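Side-chain contacts in cytosolic phospholipase A2 delta (Homo sapiens, PDB 5IZ5), which hydrolyses the sn-2 ester of glycerophospholipids in a calcium-dependent manner, with a preference for linoleic acid at that position: residues R408-S411 with Y412-L416; W432-V435 with L436-M439; S508-M512 with G513-R517; P522-C525 with F526-I530. The protein carries 3 engineered substitutions. One frame throughout, in Å; residues are numbered along the deposited sequence.

Contact 1 of 4, residues R408-S411 with Y412-L416; sequences RLAS and YRREL
S411 O is gripped twice within helix 406-422. E415 N donates to S411 O at 2.9 Å, the usual i to i+4 helical bond, and a water adds a second, weak bond. The same water also donates to E415 OE2 across 2.6 Å, so carbonyl and carboxylate of this one pair are bridged. E415 leaves the helix with CG opposite its own N (chi1 175°) and runs on extended, which takes its other oxygen, OE1, to a salt bridge with R523.

On another side of the helix R414 folds back over the preceding turn. The bend at chi3 (-52°) lays its guanidinium flat above A410 O, which sits 3.8 Å from the plane and over its centre, while R414 NH1 touches A410 CB at 3.5 Å. R414 NH2 ends 3.0 Å from S411 OG, but at too poor an angle to bond; that hydroxyl is hydrogen-bonded to E407 O instead.

Y412 is the buried member of this largely surface contact, its OH bonded to S438 OG of helix 428-441. R408 O, which accepts from Y412 N, also stands over the ring, 3.4 Å above its plane and offset toward the rim. L409 leans on helix 588-593 and meets the tyrosine at a slant, its CD2 methyl reaching Y412 CD2 at 4.2 Å.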
loop_
_atom_site.group_PDB
_atom_site.type_symbol
_atom_site.label_atom_id
_atom_site.label_comp_id
_atom_site.label_asym_id
_atom_site.label_seq_id
_atom_site.Cartn_x
_atom_site.Cartn_y
_atom_site.Cartn_z
ATOM N N ARG B 408 -4.080 30.403 -8.521
ATOM C CA ARG B 408 -3.661 29.041 -8.229
ATOM C C ARG B 408 -4.026 28.614 -6.801
ATOM O O ARG B 408 -4.573 27.531 -6.581
ATOM C CB ARG B 408 -2.170 28.883 -8.520
ATOM C CG ARG B 408 -1.901 28.466 -9.957
ATOM C CD ARG B 408 -0.826 27.415 -10.131
ATOM N NE ARG B 408 -0.380 27.297 -11.527
ATOM C CZ ARG B 408 0.452 28.157 -12.111
ATOM N NH1 ARG B 408 0.929 29.200 -11.433
ATOM N NH2 ARG B 408 0.802 27.985 -13.380
ATOM N N LEU B 409 -3.758 29.484 -5.834
ATOM C CA LEU B 409 -4.084 29.202 -4.442
ATOM C C LEU B 409 -5.595 29.039 -4.239
ATOM O O LEU B 409 -6.042 28.122 -3.536
ATOM C CB LEU B 409 -3.515 30.305 -3.555
ATOM C CG LEU B 409 -1.976 30.340 -3.496
ATOM C CD1 LEU B 409 -1.532 31.591 -2.760
ATOM C CD2 LEU B 409 -1.356 29.104 -2.853
ATOM N N ALA B 410 -6.372 29.899 -4.892
ATOM C CA ALA B 410 -7.830 29.799 -4.884
ATOM C C ALA B 410 -8.304 28.465 -5.474
ATOM O O ALA B 410 -9.208 27.826 -4.927
ATOM C CB ALA B 410 -8.443 30.953 -5.656
ATOM N N SER B 411 -7.683 28.044 -6.574
ATOM C CA SER B 411 -8.003 26.757 -7.201
ATOM C C SER B 411 -7.729 25.595 -6.263
ATOM O O SER B 411 -8.511 24.645 -6.226
ATOM C CB SER B 411 -7.212 26.554 -8.496
ATOM O OG SER B 411 -7.475 27.610 -9.392
ATOM N N TYR B 412 -6.628 25.653 -5.511
ATOM C CA TYR B 412 -6.343 24.587 -4.557
ATOM C C TYR B 412 -7.470 24.495 -3.542
ATOM O O TYR B 412 -7.992 23.407 -3.255
ATOM C CB TYR B 412 -5.027 24.802 -3.782
ATOM C CG TYR B 412 -3.733 24.802 -4.557
ATOM C CD1 TYR B 412 -3.652 24.307 -5.860
ATOM C CD2 TYR B 412 -2.568 25.277 -3.956
ATOM C CE1 TYR B 412 -2.452 24.311 -6.544
ATOM C CE2 TYR B 412 -1.365 25.280 -4.632
ATOM C CZ TYR B 412 -1.314 24.791 -5.923
ATOM O OH TYR B 412 -0.127 24.797 -6.606
ATOM N N ARG B 413 -7.831 25.646 -2.990
ATOM C CA ARG B 413 -8.849 25.704 -1.958
ATOM C C ARG B 413 -10.186 25.188 -2.465
ATOM O O ARG B 413 -10.845 24.392 -1.793
ATOM C CB ARG B 413 -9.004 27.138 -1.449
ATOM C CG ARG B 413 -10.004 27.269 -0.309
ATOM C CD ARG B 413 -9.704 26.287 0.800
ATOM N NE ARG B 413 -9.539 26.967 2.084
ATOM C CZ ARG B 413 -10.457 27.059 3.036
ATOM N NH1 ARG B 413 -11.654 26.523 2.896
ATOM N NH2 ARG B 413 -10.169 27.702 4.152
ATOM N N ARG B 414 -10.556 25.634 -3.659
ATOM C CA ARG B 414 -11.808 25.258 -4.275
ATOM C C ARG B 414 -11.837 23.759 -4.484
ATOM O O ARG B 414 -12.816 23.109 -4.124
ATOM C CB ARG B 414 -12.002 25.989 -5.598
ATOM C CG ARG B 414 -12.609 27.362 -5.465
ATOM C CD ARG B 414 -13.072 27.897 -6.804
ATOM N NE ARG B 414 -12.016 27.826 -7.816
ATOM C CZ ARG B 414 -11.193 28.824 -8.139
ATOM N NH1 ARG B 414 -11.278 30.014 -7.553
ATOM N NH2 ARG B 414 -10.269 28.632 -9.071
ATOM N N GLU B 415 -10.750 23.203 -5.014
ATOM C CA GLU B 415 -10.694 21.766 -5.244
ATOM C C GLU B 415 -10.775 20.982 -3.937
ATOM O O GLU B 415 -11.498 19.986 -3.856
ATOM C CB GLU B 415 -9.451 21.356 -6.043
ATOM C CG GLU B 415 -9.319 19.840 -6.173
ATOM C CD GLU B 415 -8.502 19.378 -7.375
ATOM O OE1 GLU B 415 -8.455 18.155 -7.609
ATOM O OE2 GLU B 415 -7.898 20.209 -8.078
ATOM N N LEU B 416 -10.047 21.423 -2.914
ATOM C CA LEU B 416 -10.069 20.716 -1.633
ATOM C C LEU B 416 -11.443 20.818 -0.953
ATOM O O LEU B 416 -11.873 19.880 -0.287
ATOM C CB LEU B 416 -8.956 21.227 -0.706
ATOM C CG LEU B 416 -7.514 20.925 -1.145
ATOM C CD1 LEU B 416 -6.521 21.706 -0.298
ATOM C CD2 LEU B 416 -7.191 19.440 -1.085
HETATM O O HOH W 1 -6.854 22.502 -7.545
#

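Contact 2 of 4, residues W432-V435 with L436-M439; sequences WALV and LESM
W432 and L436 lie one turn apart on helix 428-441, and the leucine lies over one face of the indole, its CB centred on the six-membered ring. L436 CB is 3.9 Å from the centroid of that ring and only 4° off its normal, a CH-pi contact. Further out both leucine methyls reach W432 CZ2, L436 CD1 at 3.9 Å and CD2 slightly farther. The i to i+4 spacing puts both residues on one flank, and with CG anti to N in each (chi1 170° and 176°) the leucine lies over the indole face. W369 touches both, F535 stacks with the indole, and W432 NE1 is bonded to S532 OG. The side chains of W432 and D651 are about 7 Å apart, D651 being the proton acceptor by similarity to relatives.

V435 and M439 run side by side in the same direction, V435 CG1 against M439 SD at 4.1 Å. Across the helix, a water donates both to L434 O (2.9 Å) and to E437 OE1 (2.8 Å), while E437 OE2 makes a salt bridge with R523 and accepts from M445 N.

The helix is thus two-natured: an apolar, aromatic flank near the active site, and a buried glutamate whose probable negative charge is met by arginine, a backbone N-H and water.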
loop_
_atom_site.group_PDB
_atom_site.type_symbol
_atom_site.label_atom_id
_atom_site.label_comp_id
_atom_site.label_asym_id
_atom_site.label_seq_id
_atom_site.Cartn_x
_atom_site.Cartn_y
_atom_site.Cartn_z
ATOM N N TRP B 432 -0.091 18.450 -1.147
ATOM C CA TRP B 432 1.163 18.178 -1.834
ATOM C C TRP B 432 0.905 17.739 -3.276
ATOM O O TRP B 432 1.626 18.148 -4.188
ATOM C CB TRP B 432 1.963 17.141 -1.062
ATOM C CG TRP B 432 3.153 16.601 -1.773
ATOM C CD1 TRP B 432 3.437 15.290 -1.982
ATOM C CD2 TRP B 432 4.227 17.348 -2.364
ATOM N NE1 TRP B 432 4.616 15.168 -2.667
ATOM C CE2 TRP B 432 5.124 16.416 -2.915
ATOM C CE3 TRP B 432 4.518 18.716 -2.480
ATOM C CZ2 TRP B 432 6.298 16.802 -3.567
ATOM C CZ3 TRP B 432 5.685 19.102 -3.134
ATOM C CH2 TRP B 432 6.560 18.146 -3.671
ATOM N N ALA B 433 -0.163 16.971 -3.482
ATOM C CA ALA B 433 -0.561 16.561 -4.826
ATOM C C ALA B 433 -0.787 17.751 -5.735
ATOM O O ALA B 433 -0.283 17.776 -6.859
ATOM C CB ALA B 433 -1.810 15.701 -4.772
ATOM N N LEU B 434 -1.514 18.751 -5.242
ATOM C CA LEU B 434 -1.876 19.906 -6.064
ATOM C C LEU B 434 -0.679 20.816 -6.315
ATOM O O LEU B 434 -0.498 21.344 -7.409
ATOM C CB LEU B 434 -3.017 20.696 -5.418
ATOM C CG LEU B 434 -4.315 19.926 -5.141
ATOM C CD1 LEU B 434 -5.296 20.802 -4.380
ATOM C CD2 LEU B 434 -4.939 19.420 -6.428
ATOM N N VAL B 435 0.135 20.996 -5.285
ATOM C CA VAL B 435 1.329 21.811 -5.378
ATOM C C VAL B 435 2.374 21.177 -6.298
ATOM O O VAL B 435 2.933 21.850 -7.166
ATOM C CB VAL B 435 1.915 22.020 -3.970
ATOM C CG1 VAL B 435 3.359 22.501 -4.029
ATOM C CG2 VAL B 435 1.035 22.984 -3.187
ATOM N N LEU B 436 2.623 19.890 -6.098
ATOM C CA LEU B 436 3.539 19.146 -6.948
ATOM C C LEU B 436 3.081 19.213 -8.403
ATOM O O LEU B 436 3.886 19.472 -9.294
ATOM C CB LEU B 436 3.629 17.690 -6.495
ATOM C CG LEU B 436 4.485 16.759 -7.346
ATOM C CD1 LEU B 436 5.931 17.238 -7.395
ATOM C CD2 LEU B 436 4.403 15.338 -6.811
ATOM N N GLU B 437 1.782 19.015 -8.627
ATOM C CA GLU B 437 1.212 19.110 -9.966
ATOM C C GLU B 437 1.501 20.467 -10.593
ATOM O O GLU B 437 1.885 20.547 -11.757
ATOM C CB GLU B 437 -0.299 18.867 -9.936
ATOM C CG GLU B 437 -0.941 18.790 -11.312
ATOM C CD GLU B 437 -2.431 18.516 -11.254
ATOM O OE1 GLU B 437 -3.149 19.230 -10.524
ATOM O OE2 GLU B 437 -2.889 17.578 -11.936
ATOM N N SER B 438 1.293 21.527 -9.817
ATOM C CA SER B 438 1.579 22.897 -10.257
ATOM C C SER B 438 3.065 23.110 -10.616
ATOM O O SER B 438 3.383 23.808 -11.583
ATOM C CB SER B 438 1.139 23.907 -9.173
ATOM O OG SER B 438 -0.251 24.171 -9.243
ATOM N N MET B 439 3.966 22.508 -9.846
ATOM C CA MET B 439 5.400 22.686 -10.075
ATOM C C MET B 439 5.880 21.926 -11.309
ATOM O O MET B 439 6.687 22.445 -12.087
ATOM C CB MET B 439 6.198 22.252 -8.843
ATOM C CG MET B 439 5.943 23.127 -7.628
ATOM S SD MET B 439 6.805 22.544 -6.157
ATOM C CE MET B 439 8.022 23.824 -5.986
HETATM O O HOH W 2 -2.609 21.676 -9.300
#

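Contact 3 of 4, residues S508-M512 with G513-R517; sequences SEFFM and GRLMR
A tight beta hairpin, strands 509-511 and 514-517 joined by a type I' turn, ends here in a classic bulge where M516 and R517 both face E509. At the turn F511 and R514 pair through two backbone bonds, and M512 and G513 occupy its corners with positive phi, a conformation that suits glycine at the second. R514 then reaches back along the loop: its NH1 donates to M512 O at 3.2 Å, in the carbonyl plane, while NH2 goes to P279 O.

At the bulge E509 O takes two donors from the same face of its plane, M516 N at 2.7 Å and R517 N at 3.1 Å. The bulge points M516 toward the other strand, and its CG packs on F511 CB at 3.5 Å. In the non-hydrogen-bonded pair, L515 CD1 stands over the rim of one face of the F510 ring, 4.1 Å above the plane.

R517 grips the E509 carboxylate side-on, NE to OE1 (3.3 Å) and NH2 to OE2 (3.1 Å). The planes are 73° apart, and both oxygens are met from above the carboxylate plane.

The turn end, with F511, M512 and R514, packs on strand 160-172. The chemistry is therefore divided: apolar groups and a carbonyl-bound arginine at the buried turn, and a salt bridge of less than ideal geometry at the more exposed strand ends.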
loop_
_atom_site.group_PDB
_atom_site.type_symbol
_atom_site.label_atom_id
_atom_site.label_comp_id
_atom_site.label_asym_id
_atom_site.label_seq_id
_atom_site.Cartn_x
_atom_site.Cartn_y
_atom_site.Cartn_z
ATOM N N SER B 508 -11.294 2.793 -3.925
ATOM C CA SER B 508 -12.711 2.454 -3.770
ATOM C C SER B 508 -12.900 1.646 -2.505
ATOM O O SER B 508 -11.933 1.179 -1.908
ATOM C CB SER B 508 -13.242 1.687 -4.989
ATOM O OG SER B 508 -13.315 2.535 -6.124
ATOM N N GLU B 509 -14.152 1.483 -2.099
ATOM C CA GLU B 509 -14.479 0.777 -0.866
ATOM C C GLU B 509 -14.861 -0.663 -1.170
ATOM O O GLU B 509 -15.610 -0.932 -2.107
ATOM C CB GLU B 509 -15.611 1.497 -0.129
ATOM C CG GLU B 509 -15.180 2.846 0.427
ATOM C CD GLU B 509 -16.330 3.701 0.926
ATOM O OE1 GLU B 509 -17.482 3.217 0.963
ATOM O OE2 GLU B 509 -16.068 4.874 1.268
ATOM N N PHE B 510 -14.345 -1.579 -0.360
ATOM C CA PHE B 510 -14.493 -2.996 -0.592
ATOM C C PHE B 510 -14.931 -3.696 0.670
ATOM O O PHE B 510 -14.719 -3.196 1.780
ATOM C CB PHE B 510 -13.150 -3.608 -1.011
ATOM C CG PHE B 510 -12.676 -3.185 -2.376
ATOM C CD1 PHE B 510 -12.806 -4.039 -3.464
ATOM C CD2 PHE B 510 -12.084 -1.947 -2.571
ATOM C CE1 PHE B 510 -12.356 -3.661 -4.716
ATOM C CE2 PHE B 510 -11.630 -1.565 -3.824
ATOM C CZ PHE B 510 -11.765 -2.428 -4.894
ATOM N N PHE B 511 -15.523 -4.875 0.487
ATOM C CA PHE B 511 -15.784 -5.791 1.585
ATOM C C PHE B 511 -15.718 -7.241 1.100
ATOM O O PHE B 511 -16.405 -7.634 0.157
ATOM C CB PHE B 511 -17.146 -5.529 2.212
ATOM C CG PHE B 511 -17.477 -6.479 3.327
ATOM C CD1 PHE B 511 -18.450 -7.461 3.162
ATOM C CD2 PHE B 511 -16.789 -6.416 4.526
ATOM C CE1 PHE B 511 -18.743 -8.349 4.186
ATOM C CE2 PHE B 511 -17.075 -7.299 5.558
ATOM C CZ PHE B 511 -18.051 -8.268 5.383
ATOM N N MET B 512 -14.883 -8.032 1.760
ATOM C CA MET B 512 -14.683 -9.442 1.418
ATOM C C MET B 512 -14.379 -9.641 -0.069
ATOM O O MET B 512 -14.869 -10.586 -0.698
ATOM C CB MET B 512 -15.899 -10.273 1.834
ATOM C CG MET B 512 -15.630 -11.761 1.982
ATOM S SD MET B 512 -14.624 -12.129 3.406
ATOM C CE MET B 512 -15.784 -11.830 4.741
ATOM N N GLY B 513 -13.566 -8.744 -0.623
ATOM C CA GLY B 513 -13.127 -8.861 -1.999
ATOM C C GLY B 513 -14.093 -8.301 -3.015
ATOM O O GLY B 513 -13.750 -8.243 -4.195
ATOM N N ARG B 514 -15.287 -7.891 -2.574
ATOM C CA ARG B 514 -16.277 -7.275 -3.463
ATOM C C ARG B 514 -16.223 -5.756 -3.393
ATOM O O ARG B 514 -15.995 -5.170 -2.334
ATOM C CB ARG B 514 -17.704 -7.712 -3.114
ATOM C CG ARG B 514 -18.097 -9.077 -3.649
ATOM C CD ARG B 514 -17.707 -10.184 -2.698
ATOM N NE ARG B 514 -18.263 -11.472 -3.096
ATOM C CZ ARG B 514 -17.976 -12.628 -2.507
ATOM N NH1 ARG B 514 -17.117 -12.668 -1.496
ATOM N NH2 ARG B 514 -18.542 -13.754 -2.934
ATOM N N LEU B 515 -16.457 -5.129 -4.535
ATOM C CA LEU B 515 -16.540 -3.682 -4.614
ATOM C C LEU B 515 -17.856 -3.216 -3.988
ATOM O O LEU B 515 -18.922 -3.620 -4.434
ATOM C CB LEU B 515 -16.453 -3.255 -6.077
ATOM C CG LEU B 515 -16.625 -1.771 -6.377
ATOM C CD1 LEU B 515 -15.480 -0.971 -5.778
ATOM C CD2 LEU B 515 -16.714 -1.569 -7.880
ATOM N N MET B 516 -17.766 -2.391 -2.947
ATOM C CA MET B 516 -18.933 -1.881 -2.218
ATOM C C MET B 516 -19.331 -0.490 -2.699
ATOM O O MET B 516 -20.516 -0.189 -2.823
ATOM C CB MET B 516 -18.647 -1.833 -0.713
ATOM C CG MET B 516 -18.450 -3.195 -0.066
ATOM S SD MET B 516 -19.977 -4.192 -0.045
ATOM C CE MET B 516 -19.778 -5.232 -1.485
ATOM N N ARG B 517 -18.346 0.363 -2.961
ATOM C CA ARG B 517 -18.619 1.698 -3.497
ATOM C C ARG B 517 -17.471 2.180 -4.370
ATOM O O ARG B 517 -16.347 2.352 -3.897
ATOM C CB ARG B 517 -18.870 2.706 -2.372
ATOM C CG ARG B 517 -19.347 4.055 -2.880
ATOM C CD ARG B 517 -19.971 4.885 -1.774
ATOM N NE ARG B 517 -18.965 5.494 -0.905
ATOM C CZ ARG B 517 -18.441 6.713 -1.054
ATOM N NH1 ARG B 517 -18.805 7.503 -2.064
ATOM N NH2 ARG B 517 -17.532 7.148 -0.182
#

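Contact 4 of 4, residues P522-C525 with F526-I530; sequences PRIC and FLEAI
P522 and R523 are extended, and the chain then turns into helix 524-531. F526 N closes the first turn onto R523 O at 3.1 Å, from above the carbonyl plane. Bonding of the i to i+4 kind follows, with E528 N on I524 O at 2.9 Å, almost straight and nearly along the C=O axis, and A529 N on C525 O; L527 N makes only a weak bond to the same I524 O.

F526 carries most of the side-chain contact. P522 CB rests on F526 CB at 4.0 Å, and R523 O lies at the ring edge, in its plane. C525 places its sulfur between its own N and carbonyl carbon (chi1 62°), which brings SG alongside the F526 ring: it is 4.3 Å from the ring centroid and 37° off the normal, an oblique sulfur-aromatic contact. R523, bent at chi3, brings its guanidinium past the ring with the planes 80° apart, F526 CE2 sitting 3.7 Å above one guanidinium face. NE is held by E437 and NH1 by E415, and these salt bridges set where the group lies.

E528 folds back toward the helix start, OE1 3.3 Å from C525 CA and 3.7 Å from I524 CG2. Its position beside the first turn means that the helix's N-terminal end would probably favour the negative charge of this buried carboxylate, while the arginine's charge is probably balanced by the two glutamates.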
loop_
_atom_site.group_PDB
_atom_site.type_symbol
_atom_site.label_atom_id
_atom_site.label_comp_id
_atom_site.label_asym_id
_atom_site.label_seq_id
_atom_site.Cartn_x
_atom_site.Cartn_y
_atom_site.Cartn_z
ATOM N N PRO B 522 -8.347 8.709 -9.158
ATOM C CA PRO B 522 -7.822 10.065 -9.119
ATOM C C PRO B 522 -6.833 10.374 -10.238
ATOM O O PRO B 522 -6.297 9.481 -10.881
ATOM C CB PRO B 522 -7.107 10.122 -7.776
ATOM C CG PRO B 522 -6.691 8.719 -7.522
ATOM C CD PRO B 522 -7.788 7.869 -8.088
ATOM N N ARG B 523 -6.636 11.665 -10.442
ATOM C CA ARG B 523 -5.573 12.222 -11.256
ATOM C C ARG B 523 -4.223 11.687 -10.750
ATOM O O ARG B 523 -4.062 11.461 -9.551
ATOM C CB ARG B 523 -5.623 13.746 -11.096
ATOM C CG ARG B 523 -5.386 14.533 -12.348
ATOM C CD ARG B 523 -6.110 15.869 -12.327
ATOM N NE ARG B 523 -5.600 16.818 -11.329
ATOM C CZ ARG B 523 -6.303 17.332 -10.312
ATOM N NH1 ARG B 523 -7.569 16.984 -10.091
ATOM N NH2 ARG B 523 -5.732 18.208 -9.496
ATOM N N ILE B 524 -3.255 11.498 -11.649
ATOM C CA ILE B 524 -1.992 10.852 -11.276
ATOM C C ILE B 524 -1.167 11.624 -10.237
ATOM O O ILE B 524 -0.426 11.006 -9.471
ATOM C CB ILE B 524 -1.104 10.480 -12.499
ATOM C CG1 ILE B 524 0.039 9.562 -12.038
ATOM C CG2 ILE B 524 -0.562 11.720 -13.192
ATOM C CD1 ILE B 524 0.151 8.268 -12.794
ATOM N N CYS B 525 -1.319 12.945 -10.181
ATOM C CA CYS B 525 -0.629 13.740 -9.161
ATOM C C CYS B 525 -0.935 13.266 -7.737
ATOM O O CYS B 525 -0.101 13.426 -6.852
ATOM C CB CYS B 525 -0.945 15.234 -9.296
ATOM S SG CYS B 525 -2.680 15.699 -9.075
ATOM N N PHE B 526 -2.110 12.672 -7.522
ATOM C CA PHE B 526 -2.476 12.151 -6.204
ATOM C C PHE B 526 -1.706 10.892 -5.862
ATOM O O PHE B 526 -1.410 10.655 -4.697
ATOM C CB PHE B 526 -3.993 11.935 -6.079
ATOM C CG PHE B 526 -4.760 13.216 -6.061
ATOM C CD1 PHE B 526 -4.945 13.919 -4.876
ATOM C CD2 PHE B 526 -5.248 13.757 -7.242
ATOM C CE1 PHE B 526 -5.623 15.129 -4.870
ATOM C CE2 PHE B 526 -5.930 14.960 -7.243
ATOM C CZ PHE B 526 -6.113 15.647 -6.058
ATOM N N LEU B 527 -1.383 10.082 -6.863
ATOM C CA LEU B 527 -0.521 8.937 -6.636
ATOM C C LEU B 527 0.936 9.382 -6.499
ATOM O O LEU B 527 1.652 8.883 -5.641
ATOM C CB LEU B 527 -0.665 7.904 -7.753
ATOM C CG LEU B 527 -2.042 7.252 -7.891
ATOM C CD1 LEU B 527 -1.962 6.122 -8.900
ATOM C CD2 LEU B 527 -2.571 6.722 -6.564
ATOM N N GLU B 528 1.364 10.318 -7.337
ATOM C CA GLU B 528 2.702 10.886 -7.211
ATOM C C GLU B 528 2.936 11.451 -5.812
ATOM O O GLU B 528 4.030 11.316 -5.261
ATOM C CB GLU B 528 2.931 11.969 -8.263
ATOM C CG GLU B 528 3.124 11.397 -9.653
ATOM C CD GLU B 528 3.138 12.468 -10.721
ATOM O OE1 GLU B 528 2.080 13.081 -10.974
ATOM O OE2 GLU B 528 4.214 12.705 -11.304
ATOM N N ALA B 529 1.901 12.059 -5.237
ATOM C CA ALA B 529 1.985 12.618 -3.889
ATOM C C ALA B 529 2.235 11.546 -2.830
ATOM O O ALA B 529 3.023 11.782 -1.923
ATOM C CB ALA B 529 0.729 13.395 -3.555
ATOM N N ILE B 530 1.556 10.395 -2.945
ATOM C CA ILE B 530 1.747 9.227 -2.065
ATOM C C ILE B 530 3.155 8.692 -2.225
ATOM O O ILE B 530 3.853 8.446 -1.244
ATOM C CB ILE B 530 0.823 8.032 -2.441
ATOM C CG1 ILE B 530 -0.659 8.416 -2.497
ATOM C CG2 ILE B 530 1.060 6.816 -1.536
ATOM C CD1 ILE B 530 -1.241 8.974 -1.233
#

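In the fold
All four contacts lie in the catalytic part of the chain and come in series along it. Contacts 1 and 2, on the successive helices 406-422 and 428-441, have centres 11 Å apart; contact 4 is at the start of helix 524-531, and its centre is 9 Å from that of contact 2 and 16 Å from that of contact 1. R523 ties the three together, since it pairs with E415 and E437, and the layers run inward from the surface of contact 1 toward the active-site neighbourhood. Contact 3 stands off, centre to centre about 30 Å from contacts 1 and 2 and 21 Å from contact 4, where its hairpin abuts strands 160-172 and 210-216, consistent with a junction to the second C2-type domain.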